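Sperm-specific class P protein 19 (Caenorhabditis elegans, PDB 1ROW) is of unknown function but belongs to the major sperm protein (MSP) domain family and probably serves as a structural protein of nematode sperm. Local coordinates at residues Ala46-Pro54 with Ala81-Phe92; Leu3-Thr11 with Ser19-Gly27. All coordinates share one frame; numbering follows the deposited sequence.

How the interactions relate
Interaction 2 comes first along the chain and is complete before interaction 1 opens, so the two lie in series within one MSP domain. Their centres are about 17 Å apart. Interaction 2 joins the N-terminal segment to strand 17-25, and interaction 1 sets helix 88-92 and the loop before it against strand 43-52; strand 56-64 lies between these two long strands in the sheet order. The two interactions touch where Asn-25 ND2 stands 3.1 Å from Val-52 O, a probable hydrogen bond, and where Pro-54 packs on Gly-27. The beta scaffold is thus bordered at one place by its own N-terminus and covered at another by a short helix.

Interaction 1: Ala46-Pro54 with Ala81-Phe92; sequences APVFGFVDP and APADATDAQAAF
Phe-49, Gly-50 and Phe-51 meet a helix that runs almost square to their strand: the axes of 49-52 and 88-92 make an angle of 97° and approach to 7.4 Å, with Gly-50 nearest Ala-88. The two phenylalanines, alternate residues of the strand, both point toward the other segment on either side of Ala-88. The Phe-49 ring carries Gln-89 over one face. Gln-89 CG sits 3.3 Å from the ring centroid in a CH-pi contact, and the amide beyond it lies stacked, its plane 14° from that of the ring. Gln-89 reaches this place because its CG is anti to the backbone N (chi1 -167°) and the chain then runs extended across the ring. Phe-92 CB comes up at the edge of the same ring, 4.0 Å from Phe-49 CE2.

Phe-51 receives the methyl of Ala-88 over the centre of a face, CB 3.9 Å from the ring centroid. Phe-51 CZ touches Ala-85 CB at 3.7 Å, while the backbone of Thr-86 lies at the ring edge. Alanine, being small, suits position 88: its CB packs against both the Phe-51 ring and Gly-50 O (3.3 Å from the latter) and touches Val-32 of strand 31-37. The two segments share no hydrogen bond; their chemistry implies that ring faces, methyl groups and the aliphatic part of a glutamine hold this small surface helix to the sheet.

Interaction 2: Leu3-Thr11 with Ser19-Gly27; sequences LTADPPACT and STHKLVNGG
Thr-4 and Asp-6 supply the backbone bonds: each forms an antiparallel hydrogen-bonded pair, Thr-4 with Val-24 and Asp-6 with Lys-22. Lys-22 N to Asp-6 O, 2.9 Å, is almost straight, though the N lies above the carbonyl plane. Between them Ala-5 and Leu-23 form a non-hydrogen-bonded pair.

The side-chain bonds centre on the buried His-21. Its ND1 donates to Pro-7 O (2.9 Å, 173°), which lies in the ring plane, while NE2 is hydrogen-bonded to Ser-19 OG at 2.6 Å. With CG beside the backbone N (chi1 -58°), the ring reaches the bend that follows the cis peptide before Pro-7, and Ala-9 O stands at its edge, 3.3 Å from CE1. Cys-10 CB packs obliquely against the ring, 3.5 Å from His-21 NE2. A water links Ser-19 OG to Thr-11 N. Histidine suits the place because both ring nitrogens find polar partners; a leucine here would probably leave Pro-7 O and Ser-19 OG without these mates and the bend less firmly tied to the strand.

Apolar contacts are modest. Ala-5 CB meets Leu-23 CD2 at 4.0 Å on the face that Phe-33 and Ile-103 also reach. On the other face Thr-4 and Val-24 lie side by side, and the charged ends of Asp-6 and Lys-22 stay 5.0 Å apart (OD2 to NZ), so any attraction between them is probably long-range.

Strand 4-6 pairs with 17-25, whereas 10-13 runs parallel to 99-108: a first strand that switches partners at a proline bend, as in many immunoglobulin-like beta sandwiches, the fold of the MSP family.

Interaction 1: Ala46-Pro54 with Ala81-Phe92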
ATOM      1  N   ALA A  46       1.955   2.439  -6.860  1.00 21.82           N
ATOM      2  CA  ALA A  46       2.137   1.265  -7.701  1.00 21.77           C
ATOM      3  C   ALA A  46       2.672   0.085  -6.899  1.00 21.96           C
ATOM      4  O   ALA A  46       3.791   0.129  -6.389  1.00 24.12           O
ATOM      5  CB  ALA A  46       3.097   1.595  -8.839  1.00 20.47           C
ATOM      6  N   PRO A  47       1.882  -0.993  -6.781  1.00 23.78           N
ATOM      7  CA  PRO A  47       0.534  -1.170  -7.346  1.00 22.93           C
ATOM      8  C   PRO A  47      -0.574  -0.814  -6.347  1.00 24.48           C
ATOM      9  O   PRO A  47      -0.315  -0.623  -5.159  1.00 24.72           O
ATOM     10  CB  PRO A  47       0.516  -2.648  -7.695  1.00 24.05           C
ATOM     11  CG  PRO A  47       1.251  -3.239  -6.511  1.00 23.35           C
ATOM     12  CD  PRO A  47       2.434  -2.290  -6.343  1.00 20.78           C
ATOM     13  N   VAL A  48      -1.807  -0.726  -6.833  1.00 24.58           N
ATOM     14  CA  VAL A  48      -2.939  -0.409  -5.971  1.00 26.37           C
ATOM     15  C   VAL A  48      -3.559  -1.709  -5.456  1.00 26.24           C
ATOM     16  O   VAL A  48      -4.127  -1.746  -4.363  1.00 26.76           O
ATOM     17  CB  VAL A  48      -4.010   0.426  -6.730  1.00 25.34           C
ATOM     18  CG1 VAL A  48      -4.419  -0.282  -7.996  1.00 29.16           C
ATOM     19  CG2 VAL A  48      -5.227   0.652  -5.844  1.00 29.36           C
ATOM     20  N   PHE A  49      -3.451  -2.770  -6.251  1.00 25.94           N
ATOM     21  CA  PHE A  49      -3.970  -4.086  -5.868  1.00 26.58           C
ATOM     22  C   PHE A  49      -2.839  -5.101  -5.928  1.00 25.42           C
ATOM     23  O   PHE A  49      -1.898  -4.943  -6.707  1.00 24.90           O
ATOM     24  CB  PHE A  49      -5.065  -4.569  -6.823  1.00 27.55           C
ATOM     25  CG  PHE A  49      -6.359  -3.823  -6.708  1.00 27.42           C
ATOM     26  CD1 PHE A  49      -6.586  -2.674  -7.456  1.00 28.55           C
ATOM     27  CD2 PHE A  49      -7.366  -4.288  -5.869  1.00 28.15           C
ATOM     28  CE1 PHE A  49      -7.806  -1.997  -7.374  1.00 27.31           C
ATOM     29  CE2 PHE A  49      -8.589  -3.619  -5.776  1.00 27.23           C
ATOM     30  CZ  PHE A  49      -8.807  -2.472  -6.532  1.00 27.01           C
ATOM     31  N   GLY A  50      -2.937  -6.152  -5.123  1.00 24.34           N
ATOM     32  CA  GLY A  50      -1.902  -7.168  -5.153  1.00 25.65           C
ATOM     33  C   GLY A  50      -2.049  -8.263  -4.120  1.00 25.38           C
ATOM     34  O   GLY A  50      -2.997  -8.278  -3.339  1.00 23.83           O
ATOM     35  N   PHE A  51      -1.088  -9.181  -4.129  1.00 26.00           N
ATOM     36  CA  PHE A  51      -1.056 -10.303  -3.200  1.00 26.56           C
ATOM     37  C   PHE A  51       0.264 -10.277  -2.437  1.00 25.35           C
ATOM     38  O   PHE A  51       1.237  -9.677  -2.886  1.00 24.98           O
ATOM     39  CB  PHE A  51      -1.100 -11.637  -3.957  1.00 27.74           C
ATOM     40  CG  PHE A  51      -2.363 -11.871  -4.734  1.00 31.73           C
ATOM     41  CD1 PHE A  51      -3.573 -12.081  -4.080  1.00 32.52           C
ATOM     42  CD2 PHE A  51      -2.331 -11.939  -6.124  1.00 31.76           C
ATOM     43  CE1 PHE A  51      -4.734 -12.361  -4.798  1.00 34.36           C
ATOM     44  CE2 PHE A  51      -3.488 -12.220  -6.855  1.00 33.64           C
ATOM     45  CZ  PHE A  51      -4.690 -12.432  -6.190  1.00 34.02           C
ATOM     46  N   VAL A  52       0.287 -10.920  -1.276  1.00 23.95           N
ATOM     47  CA  VAL A  52       1.517 -11.050  -0.503  1.00 23.04           C
ATOM     48  C   VAL A  52       1.470 -12.491   0.001  1.00 24.18           C
ATOM     49  O   VAL A  52       0.596 -12.852   0.784  1.00 24.97           O
ATOM     50  CB  VAL A  52       1.600 -10.087   0.698  1.00 22.18           C
ATOM     51  CG1 VAL A  52       3.019 -10.098   1.249  1.00 24.49           C
ATOM     52  CG2 VAL A  52       1.205  -8.671   0.291  1.00 22.53           C
ATOM     53  N   ASP A  53       2.395 -13.314  -0.479  1.00 23.79           N
ATOM     54  CA  ASP A  53       2.447 -14.718  -0.099  1.00 25.17           C
ATOM     55  C   ASP A  53       2.865 -14.933   1.351  1.00 25.50           C
ATOM     56  O   ASP A  53       3.456 -14.055   1.974  1.00 24.73           O
ATOM     57  CB  ASP A  53       3.424 -15.468  -1.011  1.00 27.06           C
ATOM     58  CG  ASP A  53       3.031 -15.402  -2.466  1.00 28.34           C
ATOM     59  OD1 ASP A  53       1.844 -15.643  -2.770  1.00 30.22           O
ATOM     60  OD2 ASP A  53       3.909 -15.119  -3.306  1.00 30.45           O
ATOM     61  N   PRO A  54       2.544 -16.107   1.913  1.00 26.26           N
ATOM     62  CA  PRO A  54       2.920 -16.398   3.298  1.00 25.98           C
ATOM     63  C   PRO A  54       4.442 -16.266   3.385  1.00 25.71           C
ATOM     64  O   PRO A  54       5.159 -16.802   2.539  1.00 25.39           O
ATOM     65  CB  PRO A  54       2.462 -17.845   3.483  1.00 25.86           C
ATOM     66  CG  PRO A  54       1.296 -17.948   2.560  1.00 27.43           C
ATOM     67  CD  PRO A  54       1.763 -17.214   1.333  1.00 26.58           C
ATOM     68  N   ALA A  81      -6.545 -14.134   1.147  1.00 33.76           N
ATOM     69  CA  ALA A  81      -6.653 -14.325  -0.293  1.00 34.83           C
ATOM     70  C   ALA A  81      -7.535 -15.536  -0.567  1.00 37.49           C
ATOM     71  O   ALA A  81      -7.293 -16.625  -0.042  1.00 35.77           O
ATOM     72  CB  ALA A  81      -5.282 -14.529  -0.895  1.00 35.35           C
ATOM     73  N   PRO A  82      -8.572 -15.361  -1.398  1.00 39.45           N
ATOM     74  CA  PRO A  82      -9.468 -16.477  -1.708  1.00 41.77           C
ATOM     75  C   PRO A  82      -8.918 -17.609  -2.585  1.00 43.98           C
ATOM     76  O   PRO A  82      -8.088 -17.403  -3.473  1.00 45.03           O
ATOM     77  CB  PRO A  82     -10.675 -15.780  -2.334  1.00 41.50           C
ATOM     78  CG  PRO A  82     -10.067 -14.592  -2.992  1.00 41.75           C
ATOM     79  CD  PRO A  82      -9.113 -14.098  -1.927  1.00 39.91           C
ATOM     80  N   ALA A  83      -9.413 -18.809  -2.294  1.00 46.34           N
ATOM     81  CA  ALA A  83      -9.086 -20.061  -2.974  1.00 47.52           C
ATOM     82  C   ALA A  83      -7.905 -20.048  -3.935  1.00 47.94           C
ATOM     83  O   ALA A  83      -6.766 -20.303  -3.542  1.00 48.91           O
ATOM     84  CB  ALA A  83     -10.337 -20.585  -3.697  1.00 49.20           C
ATOM     85  N   ASP A  84      -8.175 -19.746  -5.197  1.00 47.02           N
ATOM     86  CA  ASP A  84      -7.124 -19.729  -6.209  1.00 46.80           C
ATOM     87  C   ASP A  84      -7.058 -18.435  -7.009  1.00 44.69           C
ATOM     88  O   ASP A  84      -6.788 -18.470  -8.207  1.00 44.72           O
ATOM     89  CB  ASP A  84      -7.330 -20.887  -7.186  1.00 49.25           C
ATOM     90  CG  ASP A  84      -6.798 -22.199  -6.663  1.00 52.52           C
ATOM     91  OD1 ASP A  84      -7.442 -23.234  -6.912  1.00 53.76           O
ATOM     92  OD2 ASP A  84      -5.727 -22.208  -6.018  1.00 54.88           O
ATOM     93  N   ALA A  85      -7.286 -17.300  -6.360  1.00 42.92           N
ATOM     94  CA  ALA A  85      -7.247 -16.013  -7.050  1.00 42.60           C
ATOM     95  C   ALA A  85      -5.907 -15.789  -7.746  1.00 41.96           C
ATOM     96  O   ALA A  85      -4.851 -16.052  -7.165  1.00 42.23           O
ATOM     97  CB  ALA A  85      -7.513 -14.885  -6.060  1.00 43.01           C
ATOM     98  N   THR A  86      -5.953 -15.309  -8.987  1.00 40.61           N
ATOM     99  CA  THR A  86      -4.732 -15.035  -9.750  1.00 40.31           C
ATOM    100  C   THR A  86      -4.506 -13.537  -9.905  1.00 39.76           C
ATOM    101  O   THR A  86      -3.407 -13.103 -10.247  1.00 41.93           O
ATOM    102  CB  THR A  86      -4.758 -15.689 -11.141  1.00 39.69           C
ATOM    103  OG1 THR A  86      -6.022 -15.440 -11.767  1.00 38.89           O
ATOM    104  CG2 THR A  86      -4.531 -17.183 -11.024  1.00 40.67           C
ATOM    105  N   ASP A  87      -5.550 -12.745  -9.679  1.00 38.87           N
ATOM    106  CA  ASP A  87      -5.400 -11.297  -9.729  1.00 38.75           C
ATOM    107  C   ASP A  87      -6.278 -10.677  -8.650  1.00 37.50           C
ATOM    108  O   ASP A  87      -7.509 -10.815  -8.649  1.00 35.77           O
ATOM    109  CB  ASP A  87      -5.724 -10.734 -11.114  1.00 40.29           C
ATOM    110  CG  ASP A  87      -7.178 -10.792 -11.442  1.00 40.03           C
ATOM    111  OD1 ASP A  87      -7.746 -11.899 -11.391  1.00 43.59           O
ATOM    112  OD2 ASP A  87      -7.748  -9.727 -11.757  1.00 42.44           O
ATOM    113  N   ALA A  88      -5.600 -10.012  -7.719  1.00 36.05           N
ATOM    114  CA  ALA A  88      -6.201  -9.368  -6.558  1.00 35.17           C
ATOM    115  C   ALA A  88      -7.395  -8.453  -6.792  1.00 33.96           C
ATOM    116  O   ALA A  88      -8.374  -8.508  -6.050  1.00 33.16           O
ATOM    117  CB  ALA A  88      -5.117  -8.607  -5.789  1.00 34.18           C
ATOM    118  N   GLN A  89      -7.325  -7.600  -7.806  1.00 33.93           N
ATOM    119  CA  GLN A  89      -8.428  -6.685  -8.045  1.00 34.07           C
ATOM    120  C   GLN A  89      -9.702  -7.448  -8.357  1.00 33.01           C
ATOM    121  O   GLN A  89     -10.771  -7.128  -7.840  1.00 34.17           O
ATOM    122  CB  GLN A  89      -8.098  -5.720  -9.183  1.00 36.08           C
ATOM    123  CG  GLN A  89      -9.066  -4.544  -9.258  1.00 37.95           C
ATOM    124  CD  GLN A  89      -8.585  -3.440 -10.177  1.00 39.70           C
ATOM    125  OE1 GLN A  89      -9.214  -2.386 -10.281  1.00 41.38           O
ATOM    126  NE2 GLN A  89      -7.466  -3.675 -10.850  1.00 39.41           N
ATOM    127  N   ALA A  90      -9.584  -8.463  -9.201  1.00 32.32           N
ATOM    128  CA  ALA A  90     -10.733  -9.274  -9.564  1.00 31.05           C
ATOM    129  C   ALA A  90     -11.291  -9.946  -8.317  1.00 31.13           C
ATOM    130  O   ALA A  90     -12.502  -9.945  -8.092  1.00 31.42           O
ATOM    131  CB  ALA A  90     -10.327 -10.324 -10.581  1.00 29.75           C
ATOM    132  N   ALA A  91     -10.401 -10.506  -7.501  1.00 28.37           N
ATOM    133  CA  ALA A  91     -10.805 -11.200  -6.285  1.00 28.35           C
ATOM    134  C   ALA A  91     -11.309 -10.260  -5.190  1.00 28.93           C
ATOM    135  O   ALA A  91     -12.221 -10.612  -4.438  1.00 27.37           O
ATOM    136  CB  ALA A  91      -9.646 -12.038  -5.759  1.00 27.95           C
ATOM    137  N   PHE A  92     -10.717  -9.072  -5.099  1.00 29.33           N
ATOM    138  CA  PHE A  92     -11.117  -8.099  -4.088  1.00 30.15           C
ATOM    139  C   PHE A  92     -12.575  -7.695  -4.295  1.00 30.30           C
ATOM    140  O   PHE A  92     -13.215  -7.113  -3.418  1.00 29.13           O
ATOM    141  CB  PHE A  92     -10.220  -6.865  -4.170  1.00 32.56           C
ATOM    142  CG  PHE A  92      -9.846  -6.305  -2.832  1.00 35.55           C
ATOM    143  CD1 PHE A  92     -10.730  -5.497  -2.126  1.00 37.03           C
ATOM    144  CD2 PHE A  92      -8.613  -6.611  -2.262  1.00 36.12           C
ATOM    145  CE1 PHE A  92     -10.391  -4.999  -0.867  1.00 38.99           C
ATOM    146  CE2 PHE A  92      -8.264  -6.122  -1.007  1.00 36.62           C
ATOM    147  CZ  PHE A  92      -9.154  -5.314  -0.307  1.00 39.44           C
TER

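Interaction 2: Leu3-Thr11 with Ser19-Gly27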
ATOM      1  N   LEU A   3       0.869  -8.649   9.102  1.00 31.92           N
ATOM      2  CA  LEU A   3       1.157  -7.789   7.916  1.00 29.67           C
ATOM      3  C   LEU A   3       1.856  -6.492   8.305  1.00 28.27           C
ATOM      4  O   LEU A   3       1.277  -5.644   8.975  1.00 28.82           O
ATOM      5  CB  LEU A   3      -0.135  -7.449   7.180  1.00 31.13           C
ATOM      6  CG  LEU A   3       0.045  -6.558   5.950  1.00 29.48           C
ATOM      7  CD1 LEU A   3       1.043  -7.188   4.994  1.00 30.51           C
ATOM      8  CD2 LEU A   3      -1.298  -6.364   5.273  1.00 33.31           C
ATOM      9  N   THR A   4       3.100  -6.338   7.871  1.00 25.26           N
ATOM     10  CA  THR A   4       3.859  -5.142   8.183  1.00 23.21           C
ATOM     11  C   THR A   4       4.314  -4.415   6.920  1.00 22.74           C
ATOM     12  O   THR A   4       4.218  -4.937   5.817  1.00 21.27           O
ATOM     13  CB  THR A   4       5.105  -5.484   9.033  1.00 22.02           C
ATOM     14  OG1 THR A   4       5.892  -6.465   8.350  1.00 21.46           O
ATOM     15  CG2 THR A   4       4.698  -6.043  10.383  1.00 22.52           C
ATOM     16  N   ALA A   5       4.797  -3.192   7.098  1.00 22.68           N
ATOM     17  CA  ALA A   5       5.303  -2.398   5.993  1.00 22.09           C
ATOM     18  C   ALA A   5       6.647  -1.849   6.445  1.00 23.14           C
ATOM     19  O   ALA A   5       6.748  -1.209   7.492  1.00 23.12           O
ATOM     20  CB  ALA A   5       4.355  -1.265   5.666  1.00 21.27           C
ATOM     21  N   ASP A   6       7.676  -2.118   5.653  1.00 23.11           N
ATOM     22  CA  ASP A   6       9.025  -1.668   5.953  1.00 25.67           C
ATOM     23  C   ASP A   6       9.508  -0.712   4.868  1.00 23.65           C
ATOM     24  O   ASP A   6       9.770  -1.129   3.742  1.00 23.00           O
ATOM     25  CB  ASP A   6       9.957  -2.875   6.043  1.00 28.68           C
ATOM     26  CG  ASP A   6      11.412  -2.479   6.185  1.00 34.30           C
ATOM     27  OD1 ASP A   6      11.734  -1.702   7.111  1.00 32.97           O
ATOM     28  OD2 ASP A   6      12.230  -2.954   5.369  1.00 37.23           O
ATOM     29  N   PRO A   7       9.628   0.586   5.192  1.00 22.41           N
ATOM     30  CA  PRO A   7       9.350   1.223   6.481  1.00 22.68           C
ATOM     31  C   PRO A   7       7.861   1.446   6.685  1.00 23.79           C
ATOM     32  O   PRO A   7       7.087   1.450   5.727  1.00 22.54           O
ATOM     33  CB  PRO A   7      10.082   2.565   6.389  1.00 23.92           C
ATOM     34  CG  PRO A   7      10.942   2.455   5.182  1.00 26.36           C
ATOM     35  CD  PRO A   7      10.145   1.584   4.255  1.00 22.41           C
ATOM     36  N   PRO A   8       7.452   1.658   7.942  1.00 24.13           N
ATOM     37  CA  PRO A   8       6.072   1.896   8.363  1.00 24.42           C
ATOM     38  C   PRO A   8       5.606   3.339   8.157  1.00 23.70           C
ATOM     39  O   PRO A   8       4.438   3.653   8.375  1.00 23.28           O
ATOM     40  CB  PRO A   8       6.105   1.511   9.834  1.00 24.70           C
ATOM     41  CG  PRO A   8       7.456   2.012  10.243  1.00 23.72           C
ATOM     42  CD  PRO A   8       8.331   1.509   9.118  1.00 24.11           C
ATOM     43  N   ALA A   9       6.523   4.218   7.759  1.00 23.34           N
ATOM     44  CA  ALA A   9       6.178   5.618   7.509  1.00 22.69           C
ATOM     45  C   ALA A   9       6.914   6.132   6.279  1.00 22.52           C
ATOM     46  O   ALA A   9       8.014   5.679   5.977  1.00 23.31           O
ATOM     47  CB  ALA A   9       6.519   6.478   8.721  1.00 20.99           C
ATOM     48  N   CYS A  10       6.296   7.074   5.571  1.00 21.94           N
ATOM     49  CA  CYS A  10       6.881   7.655   4.364  1.00 19.97           C
ATOM     50  C   CYS A  10       7.213   9.135   4.538  1.00 20.30           C
ATOM     51  O   CYS A  10       6.427   9.892   5.104  1.00 21.29           O
ATOM     52  CB  CYS A  10       5.913   7.495   3.185  1.00 20.61           C
ATOM     53  SG  CYS A  10       6.311   8.521   1.732  1.00 23.59           S
ATOM     54  N   THR A  11       8.384   9.548   4.055  1.00 20.92           N
ATOM     55  CA  THR A  11       8.795  10.954   4.133  1.00 21.59           C
ATOM     56  C   THR A  11       9.431  11.318   2.799  1.00 21.99           C
ATOM     57  O   THR A  11      10.492  10.806   2.449  1.00 22.80           O
ATOM     58  CB  THR A  11       9.837  11.206   5.255  1.00 23.00           C
ATOM     59  OG1 THR A  11      11.024  10.444   4.989  1.00 26.01           O
ATOM     60  CG2 THR A  11       9.272  10.815   6.612  1.00 23.33           C
ATOM     61  N   SER A  19       9.281   6.750  -2.937  1.00 17.36           N
ATOM     62  CA  SER A  19       9.503   5.988  -1.712  1.00 19.10           C
ATOM     63  C   SER A  19       9.000   4.557  -1.890  1.00 19.83           C
ATOM     64  O   SER A  19       7.880   4.333  -2.358  1.00 18.47           O
ATOM     65  CB  SER A  19       8.775   6.667  -0.541  1.00 19.81           C
ATOM     66  OG  SER A  19       8.996   5.992   0.686  1.00 21.50           O
ATOM     67  N   THR A  20       9.840   3.592  -1.523  1.00 19.15           N
ATOM     68  CA  THR A  20       9.498   2.179  -1.654  1.00 19.11           C
ATOM     69  C   THR A  20       9.279   1.511  -0.306  1.00 20.85           C
ATOM     70  O   THR A  20      10.131   1.564   0.584  1.00 20.31           O
ATOM     71  CB  THR A  20      10.601   1.407  -2.387  1.00 18.64           C
ATOM     72  OG1 THR A  20      10.860   2.033  -3.646  1.00 21.77           O
ATOM     73  CG2 THR A  20      10.183  -0.042  -2.611  1.00 20.21           C
ATOM     74  N   HIS A  21       8.133   0.862  -0.167  1.00 19.79           N
ATOM     75  CA  HIS A  21       7.792   0.185   1.070  1.00 21.07           C
ATOM     76  C   HIS A  21       7.521  -1.284   0.792  1.00 22.19           C
ATOM     77  O   HIS A  21       6.792  -1.627  -0.141  1.00 22.70           O
ATOM     78  CB  HIS A  21       6.578   0.877   1.691  1.00 19.98           C
ATOM     79  CG  HIS A  21       6.808   2.331   1.960  1.00 19.73           C
ATOM     80  ND1 HIS A  21       7.105   2.820   3.214  1.00 18.80           N
ATOM     81  CD2 HIS A  21       6.888   3.389   1.118  1.00 19.36           C
ATOM     82  CE1 HIS A  21       7.362   4.113   3.132  1.00 20.60           C
ATOM     83  NE2 HIS A  21       7.239   4.482   1.870  1.00 20.74           N
ATOM     84  N   LYS A  22       8.130  -2.153   1.592  1.00 23.69           N
ATOM     85  CA  LYS A  22       7.960  -3.591   1.418  1.00 26.71           C
ATOM     86  C   LYS A  22       6.881  -4.150   2.335  1.00 26.87           C
ATOM     87  O   LYS A  22       7.050  -4.165   3.557  1.00 26.06           O
ATOM     88  CB  LYS A  22       9.274  -4.332   1.706  1.00 30.00           C
ATOM     89  CG  LYS A  22      10.468  -3.878   0.887  1.00 36.73           C
ATOM     90  CD  LYS A  22      11.746  -4.598   1.338  1.00 40.92           C
ATOM     91  CE  LYS A  22      12.988  -4.043   0.641  1.00 43.25           C
ATOM     92  NZ  LYS A  22      14.251  -4.698   1.117  1.00 44.71           N
ATOM     93  N   LEU A  23       5.771  -4.599   1.750  1.00 24.97           N
ATOM     94  CA  LEU A  23       4.702  -5.192   2.544  1.00 24.63           C
ATOM     95  C   LEU A  23       5.171  -6.600   2.901  1.00 24.90           C
ATOM     96  O   LEU A  23       5.564  -7.376   2.024  1.00 24.48           O
ATOM     97  CB  LEU A  23       3.397  -5.261   1.743  1.00 26.64           C
ATOM     98  CG  LEU A  23       2.749  -3.921   1.375  1.00 27.56           C
ATOM     99  CD1 LEU A  23       1.402  -4.172   0.713  1.00 27.29           C
ATOM    100  CD2 LEU A  23       2.570  -3.075   2.627  1.00 27.69           C
ATOM    101  N   VAL A  24       5.153  -6.923   4.187  1.00 22.75           N
ATOM    102  CA  VAL A  24       5.598  -8.234   4.628  1.00 21.56           C
ATOM    103  C   VAL A  24       4.488  -9.024   5.288  1.00 19.93           C
ATOM    104  O   VAL A  24       3.837  -8.541   6.219  1.00 19.12           O
ATOM    105  CB  VAL A  24       6.768  -8.117   5.623  1.00 23.18           C
ATOM    106  CG1 VAL A  24       7.201  -9.507   6.085  1.00 23.33           C
ATOM    107  CG2 VAL A  24       7.926  -7.385   4.966  1.00 24.38           C
ATOM    108  N   ASN A  25       4.276 -10.238   4.795  1.00 18.44           N
ATOM    109  CA  ASN A  25       3.253 -11.116   5.340  1.00 20.70           C
ATOM    110  C   ASN A  25       3.921 -12.252   6.105  1.00 19.66           C
ATOM    111  O   ASN A  25       4.479 -13.178   5.508  1.00 18.39           O
ATOM    112  CB  ASN A  25       2.377 -11.687   4.217  1.00 17.55           C
ATOM    113  CG  ASN A  25       1.354 -12.690   4.726  1.00 20.05           C
ATOM    114  OD1 ASN A  25       1.178 -12.861   5.934  1.00 19.69           O
ATOM    115  ND2 ASN A  25       0.657 -13.352   3.797  1.00 20.20           N
ATOM    116  N   GLY A  26       3.856 -12.172   7.429  1.00 20.44           N
ATOM    117  CA  GLY A  26       4.453 -13.196   8.264  1.00 22.67           C
ATOM    118  C   GLY A  26       3.455 -14.261   8.673  1.00 23.92           C
ATOM    119  O   GLY A  26       3.783 -15.151   9.464  1.00 21.30           O
ATOM    120  N   GLY A  27       2.240 -14.167   8.128  1.00 23.35           N
ATOM    121  CA  GLY A  27       1.189 -15.122   8.439  1.00 22.09           C
ATOM    122  C   GLY A  27       1.328 -16.405   7.648  1.00 23.52           C
ATOM    123  O   GLY A  27       2.251 -16.537   6.845  1.00 25.22           O
TER
HETATM  124  O   HOH W   1      10.017   7.365   3.008  1.00 20.06           O